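Local coordinates for protein pseudoperoxidase (Leishmania major, PDB 5VIA) that binds heme b in a peroxidase-family fold and is a pseudoperoxidase, so that the peroxidase activity general to its family remains uncertain here, at residues Thr148-Leu156 and Asn249-Tyr259; Lys13-Ala23 and Leu76-Ser84. All blocks are in the same frame, centred on the assembly; numbering follows the deposited sequence.

Interaction 1 of 2, residues Thr148-Leu156 and Asn249-Tyr259; sequences TEAECVALL and NKTWRELVVRY. With HEM (protoporphyrin IX containing Fe), chain B.
Val-153 on helix 149-155 fits as a knob into a hole formed by Trp-252, Leu-255, Val-256 and Tyr-259 of helix 250-259. The helix axes approach to 9.7 Å and cross at -56°. The two methyls of the valine divide the work. CG2 lies over the six-membered ring of Trp-252, 3.4 Å from its centroid and almost on the ring normal, a CH-pi contact, whereas CG1 packs against Val-256 and, at 3.6 Å, Tyr-259 CE2. With CG anti to the backbone N (chi1 -172°) and the ring turned roughly perpendicular (chi2 -84°), Trp-252 presents a face to the valine. Leu-156 CD1 then meets the indole edge 3.5 Å from CZ2, while the other branch of this leucine, CD2, turns to the heme and lies 3.9 Å from CHC.

Away from this tight interior the packing gives way to polar contacts. Near the solvent-exposed start of helix 250-259, the extended side chain of Glu-149 rests its CG on Leu-255 CD1 and brings OE1 to Thr-251 OG1, which donates a very short hydrogen bond of 2.5 Å. The other carboxylate oxygen, OE2, sits at the indole edge, 3.3 Å from Trp-252 CE3.

At the far end Tyr-259 OH donates to Ala-150 O at 2.7 Å, coming from above the carbonyl plane, while Ala-154 N reaches the same oxygen from the opposite face. The carbonyl thus keeps its helical bond and gains a second donor, and the phenol of the buried Tyr-259 ties the two helices together through a main-chain acceptor.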
# COMPACT_ATOMS: atom_id res chain seq x y z
N THR A 148 7.56 12.54 -6.68
CA THR A 148 7.56 12.87 -8.11
C THR A 148 6.51 11.99 -8.78
O THR A 148 6.02 11.03 -8.16
CB THR A 148 8.90 12.53 -8.77
OG1 THR A 148 9.11 11.11 -8.68
CG2 THR A 148 10.06 13.27 -8.09
N GLU A 149 6.18 12.26 -10.04
CA GLU A 149 5.22 11.39 -10.72
C GLU A 149 5.78 9.97 -10.89
O GLU A 149 5.04 8.99 -10.78
CB GLU A 149 4.72 11.98 -12.05
CG GLU A 149 3.59 11.10 -12.63
CD GLU A 149 2.80 11.73 -13.75
OE1 GLU A 149 3.42 12.24 -14.71
OE2 GLU A 149 1.55 11.70 -13.69
N ALA A 150 7.08 9.86 -11.13
CA ALA A 150 7.73 8.56 -11.23
C ALA A 150 7.55 7.74 -9.95
O ALA A 150 7.26 6.54 -10.00
CB ALA A 150 9.21 8.73 -11.56
N GLU A 151 7.72 8.39 -8.80
CA GLU A 151 7.57 7.73 -7.51
C GLU A 151 6.11 7.33 -7.26
O GLU A 151 5.84 6.23 -6.75
CB GLU A 151 8.11 8.61 -6.38
CG GLU A 151 9.64 8.65 -6.30
CD GLU A 151 10.19 9.82 -5.48
OE1 GLU A 151 9.46 10.82 -5.29
OE2 GLU A 151 11.36 9.75 -5.05
N CYS A 152 5.17 8.20 -7.62
CA CYS A 152 3.75 7.88 -7.44
C CYS A 152 3.40 6.60 -8.19
O CYS A 152 2.78 5.68 -7.63
CB CYS A 152 2.86 9.01 -7.97
SG CYS A 152 2.90 10.53 -7.02
N VAL A 153 3.79 6.56 -9.46
CA VAL A 153 3.48 5.43 -10.33
C VAL A 153 4.17 4.17 -9.84
O VAL A 153 3.60 3.07 -9.87
CB VAL A 153 3.87 5.75 -11.78
CG1 VAL A 153 3.75 4.52 -12.68
CG2 VAL A 153 3.02 6.91 -12.31
N ALA A 154 5.40 4.33 -9.36
CA ALA A 154 6.18 3.21 -8.85
C ALA A 154 5.51 2.56 -7.65
O ALA A 154 5.62 1.33 -7.43
CB ALA A 154 7.60 3.67 -8.50
N LEU A 155 4.83 3.37 -6.85
CA LEU A 155 4.25 2.89 -5.60
C LEU A 155 3.07 1.96 -5.88
O LEU A 155 2.76 1.08 -5.08
CB LEU A 155 3.79 4.09 -4.77
CG LEU A 155 3.78 4.06 -3.25
CD1 LEU A 155 4.96 3.28 -2.61
CD2 LEU A 155 3.77 5.51 -2.78
N LEU A 156 2.42 2.16 -7.02
CA LEU A 156 1.20 1.39 -7.31
C LEU A 156 1.47 -0.09 -7.64
O LEU A 156 0.53 -0.90 -7.66
CB LEU A 156 0.35 2.08 -8.38
CG LEU A 156 -0.41 3.31 -7.85
CD1 LEU A 156 -1.10 4.04 -8.96
CD2 LEU A 156 -1.44 2.92 -6.79
N ASN A 249 -3.52 9.47 -19.50
CA ASN A 249 -2.60 10.59 -19.33
C ASN A 249 -1.23 10.25 -19.89
O ASN A 249 -0.65 9.21 -19.56
CB ASN A 249 -2.49 11.00 -17.86
CG ASN A 249 -1.45 12.08 -17.64
OD1 ASN A 249 -0.37 11.81 -17.12
ND2 ASN A 249 -1.78 13.30 -18.05
N LYS A 250 -0.70 11.13 -20.73
CA LYS A 250 0.54 10.89 -21.45
C LYS A 250 1.74 10.56 -20.56
O LYS A 250 2.42 9.56 -20.78
CB LYS A 250 0.87 12.07 -22.36
CG LYS A 250 2.26 12.00 -22.96
CD LYS A 250 2.56 13.20 -23.85
CE LYS A 250 4.06 13.33 -24.07
NZ LYS A 250 4.36 14.22 -25.22
N THR A 251 2.00 11.40 -19.56
CA THR A 251 3.17 11.21 -18.71
C THR A 251 3.02 10.00 -17.78
O THR A 251 3.99 9.28 -17.54
CB THR A 251 3.48 12.45 -17.87
OG1 THR A 251 2.41 12.68 -16.95
CG2 THR A 251 3.65 13.66 -18.77
N TRP A 252 1.82 9.81 -17.24
CA TRP A 252 1.54 8.65 -16.39
C TRP A 252 1.74 7.34 -17.16
O TRP A 252 2.40 6.42 -16.69
CB TRP A 252 0.10 8.71 -15.87
CG TRP A 252 -0.21 7.67 -14.83
CD1 TRP A 252 -0.60 6.36 -15.05
CD2 TRP A 252 -0.17 7.84 -13.41
NE1 TRP A 252 -0.79 5.73 -13.84
CE2 TRP A 252 -0.54 6.61 -12.82
CE3 TRP A 252 0.14 8.92 -12.58
CZ2 TRP A 252 -0.60 6.44 -11.44
CZ3 TRP A 252 0.08 8.74 -11.21
CH2 TRP A 252 -0.29 7.53 -10.66
N ARG A 253 1.14 7.28 -18.34
CA ARG A 253 1.24 6.09 -19.19
C ARG A 253 2.68 5.78 -19.59
O ARG A 253 3.09 4.62 -19.57
CB ARG A 253 0.36 6.24 -20.44
CG ARG A 253 0.60 5.13 -21.46
CD ARG A 253 -0.27 5.30 -22.69
NE ARG A 253 -1.46 4.46 -22.61
CZ ARG A 253 -1.53 3.22 -23.09
NH1 ARG A 253 -0.48 2.67 -23.68
NH2 ARG A 253 -2.65 2.54 -22.98
N GLU A 254 3.46 6.80 -19.97
CA GLU A 254 4.86 6.55 -20.32
C GLU A 254 5.65 5.96 -19.15
O GLU A 254 6.55 5.16 -19.35
CB GLU A 254 5.54 7.81 -20.87
CG GLU A 254 7.09 7.75 -20.88
CD GLU A 254 7.71 6.69 -21.82
OE1 GLU A 254 7.18 5.56 -21.97
OE2 GLU A 254 8.77 7.00 -22.42
N LEU A 255 5.29 6.33 -17.92
CA LEU A 255 5.92 5.72 -16.75
C LEU A 255 5.46 4.26 -16.58
O LEU A 255 6.26 3.39 -16.22
CB LEU A 255 5.64 6.54 -15.49
CG LEU A 255 6.37 7.90 -15.44
CD1 LEU A 255 5.78 8.87 -14.42
CD2 LEU A 255 7.81 7.65 -15.10
N VAL A 256 4.18 4.00 -16.84
CA VAL A 256 3.67 2.63 -16.76
C VAL A 256 4.33 1.75 -17.84
O VAL A 256 4.79 0.65 -17.56
CB VAL A 256 2.14 2.59 -16.91
CG1 VAL A 256 1.65 1.16 -17.16
CG2 VAL A 256 1.50 3.16 -15.66
N VAL A 257 4.40 2.28 -19.06
CA VAL A 257 5.06 1.59 -20.16
C VAL A 257 6.54 1.31 -19.85
O VAL A 257 7.05 0.21 -20.08
CB VAL A 257 4.95 2.40 -21.47
CG1 VAL A 257 6.03 2.00 -22.46
CG2 VAL A 257 3.57 2.23 -22.08
N ARG A 258 7.21 2.33 -19.31
CA ARG A 258 8.62 2.23 -18.95
C ARG A 258 8.89 1.19 -17.85
O ARG A 258 9.87 0.43 -17.95
CB ARG A 258 9.11 3.60 -18.51
CG ARG A 258 10.55 3.69 -18.11
CD ARG A 258 11.06 5.11 -18.32
NE ARG A 258 11.50 5.31 -19.69
CZ ARG A 258 12.76 5.17 -20.10
NH1 ARG A 258 13.71 4.83 -19.22
NH2 ARG A 258 13.07 5.35 -21.37
N TYR A 259 8.04 1.15 -16.83
CA TYR A 259 8.21 0.24 -15.70
C TYR A 259 7.88 -1.19 -16.12
O TYR A 259 8.42 -2.14 -15.57
CB TYR A 259 7.33 0.65 -14.51
CG TYR A 259 7.76 1.93 -13.79
CD1 TYR A 259 9.04 2.45 -13.95
CD2 TYR A 259 6.88 2.60 -12.95
CE1 TYR A 259 9.43 3.62 -13.27
CE2 TYR A 259 7.26 3.76 -12.27
CZ TYR A 259 8.53 4.26 -12.44
OH TYR A 259 8.91 5.41 -11.77
CHA HEM B . -5.44 -3.24 -1.91
CHB HEM B . -7.23 0.54 -4.40
CHC HEM B . -3.18 2.98 -3.31
CHD HEM B . -1.12 -1.04 -1.48
C1A HEM B . -6.27 -2.40 -2.60
C2A HEM B . -7.66 -2.68 -2.89
C3A HEM B . -8.17 -1.65 -3.56
C4A HEM B . -7.11 -0.66 -3.74
CMA HEM B . -9.61 -1.53 -4.08
CAA HEM B . -8.43 -3.95 -2.43
CBA HEM B . -8.69 -3.69 -0.94
CGA HEM B . -9.44 -4.83 -0.27
O1A HEM B . -10.59 -5.11 -0.68
O2A HEM B . -8.89 -5.42 0.70
C1B HEM B . -6.31 1.57 -4.32
C2B HEM B . -6.42 2.89 -4.89
C3B HEM B . -5.31 3.58 -4.58
C4B HEM B . -4.43 2.70 -3.82
CMB HEM B . -7.63 3.40 -5.69
CAB HEM B . -5.07 5.05 -5.02
CBB HEM B . -4.30 5.89 -4.32
C1C HEM B . -2.26 2.12 -2.73
C2C HEM B . -0.89 2.45 -2.31
C3C HEM B . -0.33 1.32 -1.80
C4C HEM B . -1.32 0.26 -1.89
CMC HEM B . -0.26 3.86 -2.44
CAC HEM B . 1.06 1.03 -1.18
CBC HEM B . 1.96 1.98 -0.91
C1D HEM B . -2.07 -2.03 -1.44
C2D HEM B . -1.86 -3.39 -0.98
C3D HEM B . -3.21 -4.08 -1.12
C4D HEM B . -4.10 -3.06 -1.64
CMD HEM B . -0.54 -4.01 -0.47
CAD HEM B . -3.55 -5.54 -0.75
CBD HEM B . -3.93 -5.50 0.73
CGD HEM B . -4.34 -6.86 1.24
O1D HEM B . -4.87 -6.94 2.39
O2D HEM B . -4.12 -7.85 0.51
NA HEM B . -5.96 -1.16 -3.14
NB HEM B . -5.09 1.48 -3.68
NC HEM B . -2.48 0.77 -2.45
ND HEM B . -3.40 -1.87 -1.83
FE HEM B . -4.29 -0.18 -2.74

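Interaction 2 of 2, residues Lys13-Ala23 and Leu76-Ser84; sequences KYAREDVVASA and LSSTYPASS
Tyr-14 and Tyr-80 form a T-shaped (edge-to-face) pair where the chain leading into helix 16-29 meets the end of helix 67-79, within the helical heme peroxidase fold. Their centroids are 5.0 Å apart and the planes stand at 72°, with the edge of Tyr-80 directed at the face of Tyr-14.

Followed outward, the Tyr-80 side chain changes partners at each step. CB lies over the Tyr-14 ring in a CH-pi contact, 4.1 Å from its centroid. CG stands opposite the carbonyl carbon (chi1 -58°), which sends the ring toward helix 16-29. Beyond it CD1 comes 3.6 Å from Tyr-14 CG, while CD2 lies beside Val-19 CG2, a methyl placed over the ring centre, 3.8 Å from the centroid. Thr-79 CG2 lies over the opposite face, nearer its rim, so the ring is sandwiched between two methyls. Farther out, CE2 comes to Ser-22 OG at 3.5 Å.

Beside this phenol, Leu-76 closes the helical end of the contact: its CD1 touches Ala-23 CB, and CD2 touches Ser-22 CB. Helix 85-99 packs behind them, with Leu-91 against Val-19 and Ala-95 against Ala-23. At the outer end, Lys-13 CD meets Ala-82 CB in the exposed turn. The tip of Tyr-80 finishes on helix 16-29, where Asp-18 CB packs against the hydroxyl and OH donates a 2.7 Å hydrogen bond to Ser-22 OG and also lies 2.9 Å from Asp-18 O.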
# COMPACT_ATOMS: atom_id res chain seq x y z
N LYS A 13 17.43 0.79 20.43
CA LYS A 13 17.65 -0.30 21.39
C LYS A 13 17.83 -1.62 20.66
O LYS A 13 18.57 -2.50 21.10
CB LYS A 13 16.48 -0.39 22.37
CG LYS A 13 16.68 -1.44 23.46
CD LYS A 13 15.57 -1.40 24.49
CE LYS A 13 16.08 -1.84 25.85
NZ LYS A 13 16.79 -3.15 25.77
N TYR A 14 17.15 -1.74 19.52
CA TYR A 14 17.13 -2.99 18.76
C TYR A 14 17.75 -2.84 17.38
O TYR A 14 17.90 -1.73 16.86
CB TYR A 14 15.68 -3.47 18.59
CG TYR A 14 14.90 -3.44 19.87
CD1 TYR A 14 15.20 -4.30 20.91
CD2 TYR A 14 13.85 -2.54 20.04
CE1 TYR A 14 14.49 -4.28 22.09
CE2 TYR A 14 13.13 -2.51 21.21
CZ TYR A 14 13.46 -3.39 22.24
OH TYR A 14 12.74 -3.37 23.42
N ALA A 15 18.09 -3.98 16.78
CA ALA A 15 18.50 -4.02 15.39
C ALA A 15 17.26 -4.09 14.51
O ALA A 15 16.35 -4.88 14.78
CB ALA A 15 19.38 -5.23 15.14
N ARG A 16 17.22 -3.26 13.47
CA ARG A 16 16.07 -3.18 12.58
C ARG A 16 15.78 -4.50 11.85
O ARG A 16 14.64 -4.76 11.48
CB ARG A 16 16.24 -2.03 11.58
CG ARG A 16 17.46 -2.18 10.68
CD ARG A 16 17.73 -0.92 9.86
NE ARG A 16 19.03 -1.01 9.19
CZ ARG A 16 19.62 -0.00 8.55
NH1 ARG A 16 19.03 1.18 8.49
NH2 ARG A 16 20.80 -0.18 7.98
N GLU A 17 16.82 -5.32 11.66
CA GLU A 17 16.65 -6.60 10.96
C GLU A 17 15.98 -7.64 11.84
O GLU A 17 15.34 -8.57 11.33
CB GLU A 17 18.00 -7.14 10.47
CG GLU A 17 19.00 -6.08 10.08
CD GLU A 17 19.80 -5.59 11.27
OE1 GLU A 17 20.14 -6.41 12.15
OE2 GLU A 17 20.07 -4.37 11.32
N ASP A 18 16.14 -7.50 13.16
CA ASP A 18 15.49 -8.40 14.11
C ASP A 18 13.98 -8.21 14.05
O ASP A 18 13.22 -9.18 14.06
CB ASP A 18 15.99 -8.15 15.54
CG ASP A 18 17.38 -8.70 15.77
OD1 ASP A 18 17.86 -9.48 14.93
OD2 ASP A 18 17.99 -8.36 16.82
N VAL A 19 13.54 -6.95 14.00
CA VAL A 19 12.12 -6.64 13.92
C VAL A 19 11.57 -7.17 12.60
O VAL A 19 10.53 -7.84 12.57
CB VAL A 19 11.84 -5.13 14.04
CG1 VAL A 19 10.34 -4.87 14.11
CG2 VAL A 19 12.53 -4.56 15.28
N VAL A 20 12.28 -6.89 11.52
CA VAL A 20 11.93 -7.43 10.21
C VAL A 20 11.84 -8.97 10.22
O VAL A 20 10.92 -9.55 9.66
CB VAL A 20 12.91 -6.94 9.12
CG1 VAL A 20 12.75 -7.76 7.83
CG2 VAL A 20 12.71 -5.44 8.85
N ALA A 21 12.79 -9.63 10.88
CA ALA A 21 12.80 -11.08 10.89
C ALA A 21 11.62 -11.63 11.70
O ALA A 21 11.02 -12.64 11.33
CB ALA A 21 14.10 -11.60 11.44
N SER A 22 11.30 -10.96 12.81
CA SER A 22 10.18 -11.36 13.66
C SER A 22 8.85 -11.21 12.92
O SER A 22 7.97 -12.06 13.04
CB SER A 22 10.16 -10.55 14.95
OG SER A 22 11.39 -10.64 15.65
N ALA A 23 8.70 -10.14 12.16
CA ALA A 23 7.49 -9.98 11.36
C ALA A 23 7.39 -11.05 10.26
O ALA A 23 6.32 -11.60 10.02
CB ALA A 23 7.43 -8.58 10.76
N LEU A 76 4.73 -7.58 17.75
CA LEU A 76 6.02 -6.94 17.54
C LEU A 76 6.34 -5.91 18.64
O LEU A 76 7.45 -5.88 19.17
CB LEU A 76 6.10 -6.31 16.16
CG LEU A 76 6.17 -7.27 14.96
CD1 LEU A 76 6.15 -6.50 13.65
CD2 LEU A 76 7.41 -8.14 15.04
N SER A 77 5.35 -5.09 19.00
CA SER A 77 5.51 -4.12 20.08
C SER A 77 5.79 -4.74 21.45
O SER A 77 6.59 -4.21 22.22
CB SER A 77 4.30 -3.19 20.15
OG SER A 77 4.25 -2.35 19.01
N SER A 78 5.11 -5.85 21.77
CA SER A 78 5.39 -6.57 23.01
C SER A 78 6.79 -7.16 22.98
O SER A 78 7.53 -7.11 23.97
CB SER A 78 4.37 -7.68 23.25
OG SER A 78 3.11 -7.15 23.64
N THR A 79 7.15 -7.72 21.83
CA THR A 79 8.47 -8.30 21.60
C THR A 79 9.55 -7.23 21.65
O THR A 79 10.62 -7.43 22.23
CB THR A 79 8.51 -9.00 20.22
OG1 THR A 79 7.50 -10.02 20.16
CG2 THR A 79 9.87 -9.64 19.98
N TYR A 80 9.25 -6.08 21.04
CA TYR A 80 10.15 -4.94 21.03
C TYR A 80 9.57 -3.71 21.74
O TYR A 80 9.27 -2.70 21.11
CB TYR A 80 10.57 -4.59 19.59
CG TYR A 80 11.24 -5.75 18.88
CD1 TYR A 80 12.56 -6.07 19.14
CD2 TYR A 80 10.53 -6.53 17.98
CE1 TYR A 80 13.18 -7.13 18.51
CE2 TYR A 80 11.14 -7.60 17.34
CZ TYR A 80 12.46 -7.89 17.61
OH TYR A 80 13.08 -8.95 16.98
N PRO A 81 9.44 -3.78 23.08
CA PRO A 81 9.02 -2.59 23.84
C PRO A 81 10.11 -1.54 23.71
O PRO A 81 11.14 -1.87 23.15
CB PRO A 81 8.95 -3.11 25.28
CG PRO A 81 9.96 -4.20 25.32
CD PRO A 81 9.88 -4.86 23.97
N ALA A 82 9.90 -0.31 24.18
CA ALA A 82 10.92 0.75 24.02
C ALA A 82 11.10 1.24 22.59
O ALA A 82 11.74 2.27 22.36
CB ALA A 82 12.27 0.34 24.62
N SER A 83 10.55 0.51 21.62
CA SER A 83 10.43 1.05 20.27
C SER A 83 9.08 1.74 20.16
O SER A 83 8.13 1.35 20.83
CB SER A 83 10.52 -0.06 19.23
OG SER A 83 10.19 0.45 17.95
N SER A 84 8.99 2.77 19.33
CA SER A 84 7.70 3.38 19.06
C SER A 84 6.91 2.44 18.16
O SER A 84 7.48 1.68 17.37
CB SER A 84 7.86 4.75 18.40
OG SER A 84 8.14 4.63 17.02

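Overall arrangement
Interactions 1 and 2 flank the middle of the molecule, their own centres 34 Å apart and their nearest atoms about 16 Å apart. Both segments of interaction 2 precede those of interaction 1 in the sequence. Of the two, interaction 1 is the one that reaches the heme directly: Leu-155 and Leu-156 belong to its pocket, and the side chain of Leu-156 is about 4 Å from that of the axial ligand His-159 and about 8 Å from that of Cys-60, the other axial ligand. Interaction 2 is more peripheral, the Ala-23 side chain being about 12 Å from that of heme-binding Thr-36.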